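Local coordinates for protein glutaredoxin 2 (Salmonella enterica subsp. enterica serovar Typhimurium, PDB 3IR4) that binds glutathione and, as a glutaredoxin with a GST-like two-domain fold, probably reduces disulfides and glutathione-mixed disulfides through thiol-disulfide exchange, at residues A[107-112]-A[124-129]; A[67-72]-A[79-84]; A[177-182]-A[210-215]; A[86-91]-A[158-163]. All coordinates share one frame; numbering follows the deposited sequence. Where two conformers were deposited one is given.

How the contacts relate
Contacts 1 and 3 are buried, contacts 2 and 4 only partly so. Contact 1 joins helices 101-108 and 119-133 of the helical domain beside the glutathione site, while contact 3, whose centre lies about 7 Å from the centre of the chain, packs helix 173-185 against the C-terminal tail. Contact 2 ties the last helix of the thioredoxin-like domain to the linker, and that linker runs directly into helix 87-97, held by contact 4. No direct hydrogen bond crosses any of the four. Apolar groups do the joining: aromatic rings are central in contacts 1 and 3, a leucine meets a valine and a histidine in contact 2, and aliphatic chains meet in contact 4, beside a shared water.

Contact 1. Residues A[107-112]-A[124-129]; sequences RFAKSA and YFIRKK. With GSH (glutathione), chain B.
Phe125 and Ala109 form the centre of this contact, with the methyl CB of Ala109 set at the edge of the phenyl ring and near its plane, 4.0 Å from Phe125 CD2. The first torsion of Phe125 turns CG away from the backbone N (chi1 -179°), which carries the ring out from helix 119-133 toward the turn that follows helix 101-108. Phe108 adds its CB, 4.1 Å from Phe125 CE2, although its own ring leads off to meet His11. Lys129 CG lies over one face of the Phe125 ring, offset toward the rim. Ile126 brings CG1 to 3.8 Å from Ala109 CB. Alanine suits this position because a lone methyl fits between a ring edge and a branched chain while the backbone turns close by.

That turn is a type I beta turn from Phe108 to Ser111. Arg107 O is gripped from opposite faces of its plane, by Lys110 N and by Ser111 OG, the latter at 2.7 Å and 40° out of the plane. On helix 119-133, away from this packing, Lys128 NZ lies 2.9 Å from O32 of glutathione and donates to Tyr124 OH at 3.1 Å; Ser65, Lys49, Glu64 and Val51 also hydrogen-bond the ligand. The chemistry thus divides the helix between two roles: carbon groups fasten it to the turn after helix 101-108, while Tyr124 lines the pocket and Lys128 approaches the glycyl carboxylate of glutathione, which its positive charge would favour.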
# COMPACT_ATOMS: atom_id res chain seq x y z
N ARG A 107 2.51 -10.98 -9.38
CA ARG A 107 1.14 -11.20 -9.02
C ARG A 107 0.26 -9.99 -9.34
O ARG A 107 -0.85 -10.14 -9.86
CB ARG A 107 1.03 -11.66 -7.56
CG ARG A 107 1.57 -13.06 -7.38
CD ARG A 107 1.67 -13.45 -5.92
NE ARG A 107 2.08 -14.85 -5.71
CZ ARG A 107 3.31 -15.30 -5.92
NH1 ARG A 107 4.29 -14.48 -6.24
NH2 ARG A 107 3.57 -16.60 -5.79
N PHE A 108 0.75 -8.78 -9.07
CA PHE A 108 0.03 -7.59 -9.49
C PHE A 108 -0.28 -7.67 -10.99
O PHE A 108 -1.41 -7.39 -11.42
CB PHE A 108 0.85 -6.31 -9.24
CG PHE A 108 1.10 -5.94 -7.79
CD1 PHE A 108 0.26 -6.30 -6.75
CD2 PHE A 108 2.15 -5.11 -7.50
CE1 PHE A 108 0.52 -5.88 -5.45
CE2 PHE A 108 2.39 -4.67 -6.18
CZ PHE A 108 1.58 -5.07 -5.19
N ALA A 109 0.71 -8.05 -11.78
CA ALA A 109 0.60 -8.08 -13.23
C ALA A 109 -0.42 -9.08 -13.75
O ALA A 109 -0.85 -8.97 -14.89
CB ALA A 109 1.94 -8.38 -13.82
N LYS A 110 -0.75 -10.07 -12.93
CA LYS A 110 -1.71 -11.11 -13.25
C LYS A 110 -3.08 -10.90 -12.65
O LYS A 110 -3.96 -11.72 -12.87
CB LYS A 110 -1.18 -12.46 -12.78
CG LYS A 110 -0.06 -13.01 -13.65
CD LYS A 110 0.67 -14.18 -12.97
CE LYS A 110 1.20 -15.24 -13.92
NZ LYS A 110 2.17 -14.71 -14.90
N SER A 111 -3.28 -9.81 -11.90
CA SER A 111 -4.48 -9.65 -11.11
C SER A 111 -5.40 -8.53 -11.59
O SER A 111 -5.02 -7.62 -12.32
CB SER A 111 -4.09 -9.44 -9.64
OG SER A 111 -3.45 -10.60 -9.13
N ALA A 112 -6.66 -8.59 -11.17
CA ALA A 112 -7.68 -7.65 -11.63
C ALA A 112 -7.72 -6.29 -10.92
O ALA A 112 -8.75 -5.91 -10.42
CB ALA A 112 -9.05 -8.30 -11.59
N TYR A 124 2.08 -2.37 -20.33
CA TYR A 124 2.94 -1.25 -19.92
C TYR A 124 3.62 -1.56 -18.58
O TYR A 124 4.82 -1.38 -18.42
CB TYR A 124 2.10 0.02 -19.82
CG TYR A 124 2.84 1.22 -19.31
CD1 TYR A 124 2.89 1.49 -17.95
CD2 TYR A 124 3.42 2.12 -20.16
CE1 TYR A 124 3.54 2.60 -17.45
CE2 TYR A 124 4.11 3.22 -19.67
CZ TYR A 124 4.16 3.45 -18.30
OH TYR A 124 4.78 4.56 -17.73
N PHE A 125 2.83 -2.04 -17.63
CA PHE A 125 3.35 -2.40 -16.31
C PHE A 125 4.37 -3.53 -16.38
O PHE A 125 5.46 -3.43 -15.81
CB PHE A 125 2.17 -2.79 -15.41
CG PHE A 125 2.58 -3.18 -14.00
CD1 PHE A 125 2.84 -2.20 -13.05
CD2 PHE A 125 2.71 -4.51 -13.63
CE1 PHE A 125 3.17 -2.54 -11.76
CE2 PHE A 125 3.07 -4.85 -12.33
CZ PHE A 125 3.30 -3.87 -11.41
N ILE A 126 4.02 -4.59 -17.08
CA ILE A 126 4.90 -5.73 -17.18
C ILE A 126 6.25 -5.33 -17.76
O ILE A 126 7.32 -5.69 -17.27
CB ILE A 126 4.22 -6.83 -18.05
CG1 ILE A 126 2.99 -7.43 -17.37
CG2 ILE A 126 5.24 -7.93 -18.41
CD1 ILE A 126 2.04 -8.19 -18.28
N ARG A 127 6.20 -4.62 -18.88
CA ARG A 127 7.41 -4.23 -19.59
C ARG A 127 8.29 -3.40 -18.70
O ARG A 127 9.51 -3.60 -18.66
CB ARG A 127 7.09 -3.51 -20.89
CG ARG A 127 6.46 -4.43 -21.89
CD ARG A 127 6.68 -4.07 -23.26
NE ARG A 127 6.42 -5.20 -24.13
CZ ARG A 127 6.24 -5.07 -25.43
NH1 ARG A 127 6.31 -3.87 -25.99
NH2 ARG A 127 5.97 -6.13 -26.17
N LYS A 128 7.72 -2.42 -18.02
CA LYS A 128 8.49 -1.53 -17.19
C LYS A 128 9.16 -2.26 -16.03
O LYS A 128 10.33 -2.06 -15.76
CB LYS A 128 7.58 -0.44 -16.64
CG LYS A 128 8.26 0.50 -15.70
CD LYS A 128 7.32 1.42 -15.04
CE LYS A 128 6.82 2.41 -15.97
NZ LYS A 128 5.92 3.28 -15.19
N LYS A 129 8.41 -3.11 -15.35
CA LYS A 129 8.98 -3.79 -14.19
C LYS A 129 10.01 -4.82 -14.62
O LYS A 129 11.08 -4.94 -14.00
CB LYS A 129 7.89 -4.44 -13.35
CG LYS A 129 6.90 -3.43 -12.77
CD LYS A 129 7.56 -2.35 -11.90
CE LYS A 129 6.57 -1.41 -11.30
NZ LYS A 129 7.27 -0.31 -10.58
N1 GSH B . 7.46 9.39 -3.16
CA1 GSH B . 6.16 9.03 -3.74
C1 GSH B . 5.11 9.03 -2.66
O11 GSH B . 5.50 8.81 -1.48
O12 GSH B . 3.93 9.22 -2.98
CB1 GSH B . 6.29 7.67 -4.40
CG1 GSH B . 5.06 7.35 -5.25
CD1 GSH B . 5.26 6.21 -6.23
OE1 GSH B . 6.41 5.52 -6.23
N2 GSH B . 4.27 5.88 -7.02
CA2 GSH B . 4.38 4.94 -8.13
C2 GSH B . 4.29 5.67 -9.43
O2 GSH B . 3.47 6.71 -9.53
CB2 GSH B . 3.28 3.85 -8.05
SG2 GSH B . 3.38 2.73 -6.62
N3 GSH B . 4.98 5.23 -10.45
CA3 GSH B . 5.17 6.03 -11.64
C3 GSH B . 4.56 5.32 -12.79
O31 GSH B . 3.77 4.35 -12.56
O32 GSH B . 4.85 5.72 -13.95

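Contact 2. Residues A[67-72]-A[79-84]; sequences DIVHYV and PLLTGK. With SO4 (sulfate ion), chain D.
His70 NE2 is hydrogen-bonded to Glu173 of helix 173-185, while the adjoining ring carbon CD2 lies 3.9 Å from Leu81 CD1. Histidine thus serves both characters of the boundary, one side of its imidazole polar and the next against a methyl that comes in obliquely. With CG opposite the carbonyl carbon (chi1 -69°), the ring swings off helix 65-74 toward the leucine.

The branch CD1 of Leu81 does all the near touching: besides meeting the histidine it comes 3.6 Å from Val69 CG1, and the leucine crosses both side chains at about a right angle. Val69 presents that methyl because CG1 stands opposite the backbone N (chi1 164°).

Helix 65-74 is the last helix of the thioredoxin-like domain, and 79-84 belongs to the linker that leads to the all-helical domain, as in glutathione S-transferases. Leu81 therefore works as a plug between domains, since it also touches Ile176 and Glu173 of helix 173-185. A leucine fits here because its forked end can enter between helices from a loop. Val69, on the helix, touches Ile176 as well, so valine and leucine share a neighbour in the helical domain. Asp73 accepts from the backbone N of Leu80 and of Leu81, fixing the linker as it passes the helix.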
# COMPACT_ATOMS: atom_id res chain seq x y z
N ASP A 67 3.07 13.47 2.65
CA ASP A 67 2.54 14.83 2.73
C ASP A 67 1.02 14.80 2.74
O ASP A 67 0.39 15.57 3.45
CB ASP A 67 3.06 15.70 1.61
CG ASP A 67 4.55 15.97 1.72
OD1 ASP A 67 5.18 15.67 2.76
OD2 ASP A 67 5.13 16.46 0.74
N ILE A 68 0.42 13.93 1.93
CA ILE A 68 -1.02 13.76 1.92
C ILE A 68 -1.47 13.26 3.30
O ILE A 68 -2.43 13.75 3.86
CB ILE A 68 -1.44 12.79 0.80
CG1 ILE A 68 -1.11 13.38 -0.56
CG2 ILE A 68 -2.91 12.41 0.92
CD1 ILE A 68 -1.20 12.38 -1.69
N VAL A 69 -0.81 12.22 3.82
CA VAL A 69 -1.15 11.65 5.11
C VAL A 69 -1.22 12.74 6.18
O VAL A 69 -2.19 12.85 6.90
CB VAL A 69 -0.15 10.54 5.50
CG1 VAL A 69 -0.23 10.18 6.99
CG2 VAL A 69 -0.39 9.27 4.63
N HIS A 70 -0.15 13.52 6.28
CA HIS A 70 -0.11 14.55 7.33
C HIS A 70 -1.09 15.69 7.10
O HIS A 70 -1.71 16.16 8.04
CB HIS A 70 1.29 15.04 7.54
CG HIS A 70 2.17 14.00 8.16
ND1 HIS A 70 3.29 13.51 7.53
CD2 HIS A 70 2.09 13.36 9.36
CE1 HIS A 70 3.86 12.61 8.32
NE2 HIS A 70 3.15 12.49 9.43
N TYR A 71 -1.25 16.15 5.86
CA TYR A 71 -2.22 17.20 5.57
C TYR A 71 -3.61 16.77 6.02
O TYR A 71 -4.32 17.48 6.74
CB TYR A 71 -2.20 17.50 4.07
CG TYR A 71 -3.32 18.43 3.64
CD1 TYR A 71 -3.26 19.79 3.90
CD2 TYR A 71 -4.45 17.94 3.02
CE1 TYR A 71 -4.31 20.65 3.51
CE2 TYR A 71 -5.50 18.77 2.63
CZ TYR A 71 -5.43 20.13 2.88
OH TYR A 71 -6.46 20.97 2.49
N VAL A 72 -4.03 15.59 5.59
CA VAL A 72 -5.36 15.10 5.91
C VAL A 72 -5.51 14.83 7.41
O VAL A 72 -6.51 15.15 7.97
CB VAL A 72 -5.72 13.87 5.05
CG1 VAL A 72 -7.09 13.28 5.41
CG2 VAL A 72 -5.69 14.23 3.56
N PRO A 79 -4.90 15.46 15.08
CA PRO A 79 -4.26 14.29 14.47
C PRO A 79 -4.53 12.99 15.22
O PRO A 79 -4.63 12.97 16.44
CB PRO A 79 -2.76 14.62 14.62
CG PRO A 79 -2.67 16.08 14.78
CD PRO A 79 -3.94 16.53 15.41
N LEU A 80 -4.61 11.90 14.45
CA LEU A 80 -4.54 10.57 15.02
C LEU A 80 -3.12 10.05 15.14
O LEU A 80 -2.89 9.11 15.90
CB LEU A 80 -5.36 9.58 14.21
CG LEU A 80 -6.88 9.76 14.20
CD1 LEU A 80 -7.55 8.56 13.55
CD2 LEU A 80 -7.42 9.94 15.62
N LEU A 81 -2.18 10.60 14.37
CA LEU A 81 -0.79 10.13 14.41
C LEU A 81 -0.12 10.76 15.63
O LEU A 81 0.39 11.89 15.58
CB LEU A 81 -0.06 10.46 13.11
CG LEU A 81 -0.56 9.67 11.88
CD1 LEU A 81 -0.09 10.35 10.61
CD2 LEU A 81 -0.10 8.23 11.94
N THR A 82 -0.20 10.05 16.75
CA THR A 82 0.26 10.57 18.02
C THR A 82 1.35 9.74 18.69
O THR A 82 1.84 10.11 19.73
CB THR A 82 -0.91 10.72 19.01
OG1 THR A 82 -1.44 9.42 19.27
CG2 THR A 82 -1.96 11.70 18.51
N GLY A 83 1.70 8.61 18.07
CA GLY A 83 2.62 7.68 18.69
C GLY A 83 4.07 7.78 18.28
O GLY A 83 4.41 8.26 17.22
N LYS A 84 4.92 7.23 19.14
CA LYS A 84 6.31 7.05 18.82
C LYS A 84 6.45 5.98 17.75
O LYS A 84 5.55 5.15 17.52
CB LYS A 84 7.11 6.63 20.06
CG LYS A 84 6.82 5.22 20.59
CD LYS A 84 7.61 4.88 21.84
CE LYS A 84 7.17 5.63 23.05
NZ LYS A 84 5.78 5.28 23.46
S SO4 D . -5.12 24.35 2.19
O1 SO4 D . -6.02 23.57 3.05
O2 SO4 D . -3.75 23.80 2.14
O3 SO4 D . -5.68 24.43 0.85
O4 SO4 D . -5.11 25.73 2.72

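Contact 3. Residues A[177-182]-A[210-215]; sequences HLFPLL and INLLSS. With SO4 (sulfate ion), chain F.
Phe179 extends its ring from helix 173-185 toward the loop that follows helix 195-208, meeting Ile210 at the ring edge and near the ring plane. Its CE2 lies 4.2 Å from Ile210 CB and equally near the branch CG2, so the isoleucine offers its branch point, and the two side chains run antiparallel alongside each other. Leu212, two residues on, brings CD2 to 4.3 Å from Phe179 CE1, at an oblique angle. The ring reaches these partners because CG points away from the backbone N (chi1 176°).

Helix 173-185 is a central helix of the GST-like helical domain, kinked at Pro180, whose nitrogen has no hydrogen to give to the preceding turn. Phe179 and Ile210 both touch Met20 of helix 13-25 in the thioredoxin-like domain, which places the contact at the domain interface. A large flat ring is apt there, as it can be touched by aliphatic groups from several elements. At the more open start of the segment, His177 NE2 donates to O3 of a sulfate, 2.9 Å away and nearly straight at 167°, while Arg85 holds the same ion and His177 ND1 is bonded to Lys17.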
# COMPACT_ATOMS: atom_id res chain seq x y z
N HIS A 177 3.35 2.93 7.13
CA HIS A 177 4.29 2.18 6.29
C HIS A 177 4.05 0.67 6.33
O HIS A 177 4.30 -0.02 5.33
CB HIS A 177 5.74 2.51 6.65
CG HIS A 177 6.11 3.91 6.35
ND1 HIS A 177 6.04 4.44 5.08
CD2 HIS A 177 6.52 4.90 7.17
CE1 HIS A 177 6.43 5.70 5.14
NE2 HIS A 177 6.72 6.01 6.39
N LEU A 178 3.61 0.13 7.45
CA LEU A 178 3.47 -1.32 7.57
C LEU A 178 2.20 -1.89 6.91
O LEU A 178 2.25 -2.90 6.21
CB LEU A 178 3.49 -1.72 9.06
CG LEU A 178 3.26 -3.18 9.37
CD1 LEU A 178 4.36 -4.07 8.70
CD2 LEU A 178 3.21 -3.39 10.87
N PHE A 179 1.05 -1.29 7.17
CA PHE A 179 -0.19 -1.82 6.66
C PHE A 179 -0.19 -2.06 5.13
O PHE A 179 -0.62 -3.13 4.71
CB PHE A 179 -1.41 -1.03 7.11
CG PHE A 179 -2.68 -1.54 6.48
CD1 PHE A 179 -3.20 -2.78 6.85
CD2 PHE A 179 -3.29 -0.85 5.47
CE1 PHE A 179 -4.33 -3.28 6.28
CE2 PHE A 179 -4.44 -1.35 4.87
CZ PHE A 179 -4.95 -2.57 5.27
N PRO A 180 0.30 -1.12 4.32
CA PRO A 180 0.25 -1.36 2.87
C PRO A 180 1.00 -2.62 2.45
O PRO A 180 0.56 -3.32 1.53
CB PRO A 180 0.86 -0.10 2.29
CG PRO A 180 0.61 0.97 3.33
CD PRO A 180 0.76 0.25 4.63
N LEU A 181 2.14 -2.87 3.07
CA LEU A 181 2.90 -4.07 2.78
C LEU A 181 2.09 -5.33 3.12
O LEU A 181 1.98 -6.26 2.32
CB LEU A 181 4.23 -4.03 3.55
CG LEU A 181 5.07 -5.29 3.47
CD1 LEU A 181 5.44 -5.64 2.03
CD2 LEU A 181 6.31 -5.12 4.34
N LEU A 182 1.51 -5.35 4.31
CA LEU A 182 0.72 -6.50 4.73
C LEU A 182 -0.51 -6.67 3.83
O LEU A 182 -0.86 -7.79 3.47
CB LEU A 182 0.32 -6.42 6.20
CG LEU A 182 1.46 -6.28 7.21
CD1 LEU A 182 0.90 -6.21 8.61
CD2 LEU A 182 2.47 -7.42 7.08
N ILE A 210 -10.01 -0.14 3.74
CA ILE A 210 -9.21 -0.59 2.59
C ILE A 210 -9.26 -2.10 2.58
O ILE A 210 -8.98 -2.75 3.57
CB ILE A 210 -7.75 -0.08 2.68
CG1 ILE A 210 -7.70 1.44 2.69
CG2 ILE A 210 -6.92 -0.70 1.55
CD1 ILE A 210 -6.37 2.04 3.12
N ASN A 211 -9.63 -2.66 1.43
CA ASN A 211 -9.80 -4.09 1.29
C ASN A 211 -8.52 -4.88 1.30
O ASN A 211 -7.51 -4.45 0.78
CB ASN A 211 -10.53 -4.38 -0.04
CG ASN A 211 -9.67 -4.07 -1.30
OD1 ASN A 211 -9.05 -2.99 -1.44
ND2 ASN A 211 -9.68 -4.98 -2.23
N LEU A 212 -8.60 -6.07 1.87
CA LEU A 212 -7.53 -7.05 1.70
C LEU A 212 -7.78 -7.75 0.35
O LEU A 212 -8.87 -7.65 -0.24
CB LEU A 212 -7.51 -8.05 2.82
CG LEU A 212 -7.26 -7.44 4.20
CD1 LEU A 212 -7.31 -8.52 5.25
CD2 LEU A 212 -5.96 -6.68 4.26
N LEU A 213 -6.77 -8.45 -0.13
CA LEU A 213 -6.76 -9.03 -1.49
C LEU A 213 -6.85 -10.54 -1.52
O LEU A 213 -6.67 -11.16 -2.56
CB LEU A 213 -5.49 -8.59 -2.19
CG LEU A 213 -5.20 -7.08 -2.19
CD1 LEU A 213 -3.83 -6.80 -2.80
CD2 LEU A 213 -6.30 -6.28 -2.88
N SER A 214 -7.17 -11.12 -0.37
CA SER A 214 -7.20 -12.55 -0.16
C SER A 214 -8.13 -13.27 -1.12
O SER A 214 -7.85 -14.37 -1.56
CB SER A 214 -7.64 -12.80 1.29
OG SER A 214 -6.96 -11.92 2.19
N SER A 215 -9.24 -12.64 -1.46
CA SER A 215 -10.21 -13.28 -2.36
C SER A 215 -9.63 -13.52 -3.76
O SER A 215 -10.19 -14.33 -4.50
CB SER A 215 -11.52 -12.51 -2.46
OG SER A 215 -11.34 -11.27 -3.10
S SO4 F . 9.17 8.76 7.13
O1 SO4 F . 9.37 9.59 8.35
O2 SO4 F . 9.78 7.45 7.44
O3 SO4 F . 7.73 8.65 6.92
O4 SO4 F . 9.89 9.39 6.04

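Contact 4. Residues A[86-91]-A[158-163]; sequences NPAIEE and DKLIVQ
Apolar packing comes first: Leu160, near the end of helix 143-160, sets its side chain against Ile89 and Ala88 on the first turn of helix 87-97. Ile89 CD1 lies 4.0 Å from Leu160 CB and 4.1 Å from Leu160 CD1, the two side chains passing with their ends pointed opposite ways. A double bend in Ile89, with chi1 -65° and chi2 -67°, folds CD1 round to the leucine. Ala88 CB touches the same leucine branch, at 4.2 Å from Leu160 CD1. The short methyl lets the helix start come close, while the leucine is long enough to span both neighbours.

The two helices belong to the helical domain that glutaredoxin 2 shares in outline with glutathione S-transferases. Helix 87-97 is its first helix, reached straight from the interdomain linker, and the contact joins this beginning to a helix end some 70 residues further on. Val167, from the loop after 158-163, touches both Ile89 and Ile161 and continues the apolar layer.

Among the polar interactions, Asn86 is the N-cap of helix 87-97. Its OD1 accepts from Ala88 N at 2.9 Å, with the donor well above the amide plane, 58° out of it. The other end of the same amide serves the contact: Asn86 ND2 donates to a water 2.9 Å away, and that water also lies 2.8 Å from Leu160 O. Asparagine is apt because one flat amide can both cap a helix and hold a water placed beside a backbone carbonyl near the weakly bonded end of helix 143-160.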
# COMPACT_ATOMS: atom_id res chain seq x y z
N ASN A 86 9.18 2.92 16.18
CA ASN A 86 10.08 1.90 16.66
C ASN A 86 11.14 1.67 15.58
O ASN A 86 10.83 1.20 14.48
CB ASN A 86 9.29 0.60 16.91
CG ASN A 86 10.16 -0.51 17.45
OD1 ASN A 86 11.38 -0.36 17.53
ND2 ASN A 86 9.55 -1.63 17.82
N PRO A 87 12.42 1.98 15.87
CA PRO A 87 13.44 1.75 14.88
C PRO A 87 13.46 0.30 14.34
O PRO A 87 13.87 0.09 13.19
CB PRO A 87 14.72 2.07 15.65
CG PRO A 87 14.30 3.11 16.63
CD PRO A 87 12.97 2.59 17.09
N ALA A 88 13.09 -0.67 15.17
CA ALA A 88 13.03 -2.07 14.73
C ALA A 88 12.06 -2.26 13.57
O ALA A 88 12.29 -3.10 12.68
CB ALA A 88 12.70 -3.03 15.88
N ILE A 89 10.96 -1.51 13.55
CA ILE A 89 9.96 -1.63 12.49
C ILE A 89 10.51 -1.04 11.19
O ILE A 89 10.39 -1.62 10.14
CB ILE A 89 8.62 -0.99 12.90
CG1 ILE A 89 8.00 -1.78 14.07
CG2 ILE A 89 7.66 -0.93 11.73
CD1 ILE A 89 7.54 -3.17 13.80
N GLU A 90 11.18 0.11 11.27
CA GLU A 90 11.78 0.72 10.11
C GLU A 90 12.80 -0.27 9.50
O GLU A 90 12.85 -0.44 8.30
CB GLU A 90 12.43 2.05 10.47
CG GLU A 90 13.11 2.78 9.33
CD GLU A 90 13.81 4.04 9.80
OE1 GLU A 90 14.69 3.93 10.69
OE2 GLU A 90 13.51 5.12 9.27
N GLU A 91 13.58 -0.92 10.35
CA GLU A 91 14.60 -1.86 9.89
C GLU A 91 13.98 -3.10 9.26
O GLU A 91 14.41 -3.55 8.19
CB GLU A 91 15.48 -2.24 11.08
CG GLU A 91 16.48 -3.37 10.89
CD GLU A 91 17.24 -3.72 12.20
OE1 GLU A 91 16.64 -4.23 13.20
OE2 GLU A 91 18.46 -3.49 12.24
N ASP A 158 5.57 -10.48 14.32
CA ASP A 158 4.54 -10.88 15.26
C ASP A 158 4.86 -10.46 16.70
O ASP A 158 3.97 -10.10 17.46
CB ASP A 158 4.37 -12.40 15.18
CG ASP A 158 3.16 -12.89 15.94
OD1 ASP A 158 2.04 -12.60 15.49
OD2 ASP A 158 3.35 -13.63 16.95
N LYS A 159 6.11 -10.61 17.07
CA LYS A 159 6.55 -10.28 18.43
C LYS A 159 6.66 -8.78 18.69
O LYS A 159 6.73 -8.35 19.84
CB LYS A 159 7.86 -10.99 18.70
CG LYS A 159 7.73 -12.52 18.58
CD LYS A 159 9.03 -13.23 18.81
CE LYS A 159 8.88 -14.76 18.65
NZ LYS A 159 8.43 -15.19 17.28
N LEU A 160 6.67 -7.98 17.63
CA LEU A 160 6.84 -6.54 17.70
C LEU A 160 5.54 -5.76 17.62
O LEU A 160 5.50 -4.61 18.03
CB LEU A 160 7.76 -6.06 16.58
CG LEU A 160 9.11 -6.78 16.47
CD1 LEU A 160 9.88 -6.15 15.29
CD2 LEU A 160 9.91 -6.82 17.80
N ILE A 161 4.47 -6.36 17.11
CA ILE A 161 3.20 -5.66 17.01
C ILE A 161 2.57 -5.58 18.40
O ILE A 161 2.18 -6.58 18.97
CB ILE A 161 2.24 -6.34 16.03
CG1 ILE A 161 2.84 -6.36 14.62
CG2 ILE A 161 0.88 -5.64 16.02
CD1 ILE A 161 2.03 -7.22 13.64
N VAL A 162 2.42 -4.35 18.90
CA VAL A 162 1.91 -4.19 20.25
C VAL A 162 0.42 -4.54 20.32
O VAL A 162 0.02 -5.24 21.25
CB VAL A 162 2.18 -2.76 20.76
CG1 VAL A 162 1.41 -2.45 22.05
CG2 VAL A 162 3.69 -2.53 20.95
N GLN A 163 -0.39 -4.08 19.36
CA GLN A 163 -1.81 -4.34 19.39
C GLN A 163 -2.37 -4.19 17.98
O GLN A 163 -1.73 -3.59 17.12
CB GLN A 163 -2.51 -3.42 20.42
CG GLN A 163 -2.38 -1.94 20.14
CD GLN A 163 -2.77 -1.14 21.37
OE1 GLN A 163 -2.03 -1.13 22.37
NE2 GLN A 163 -3.93 -0.52 21.34
O HOH W 1 6.68 -2.11 18.05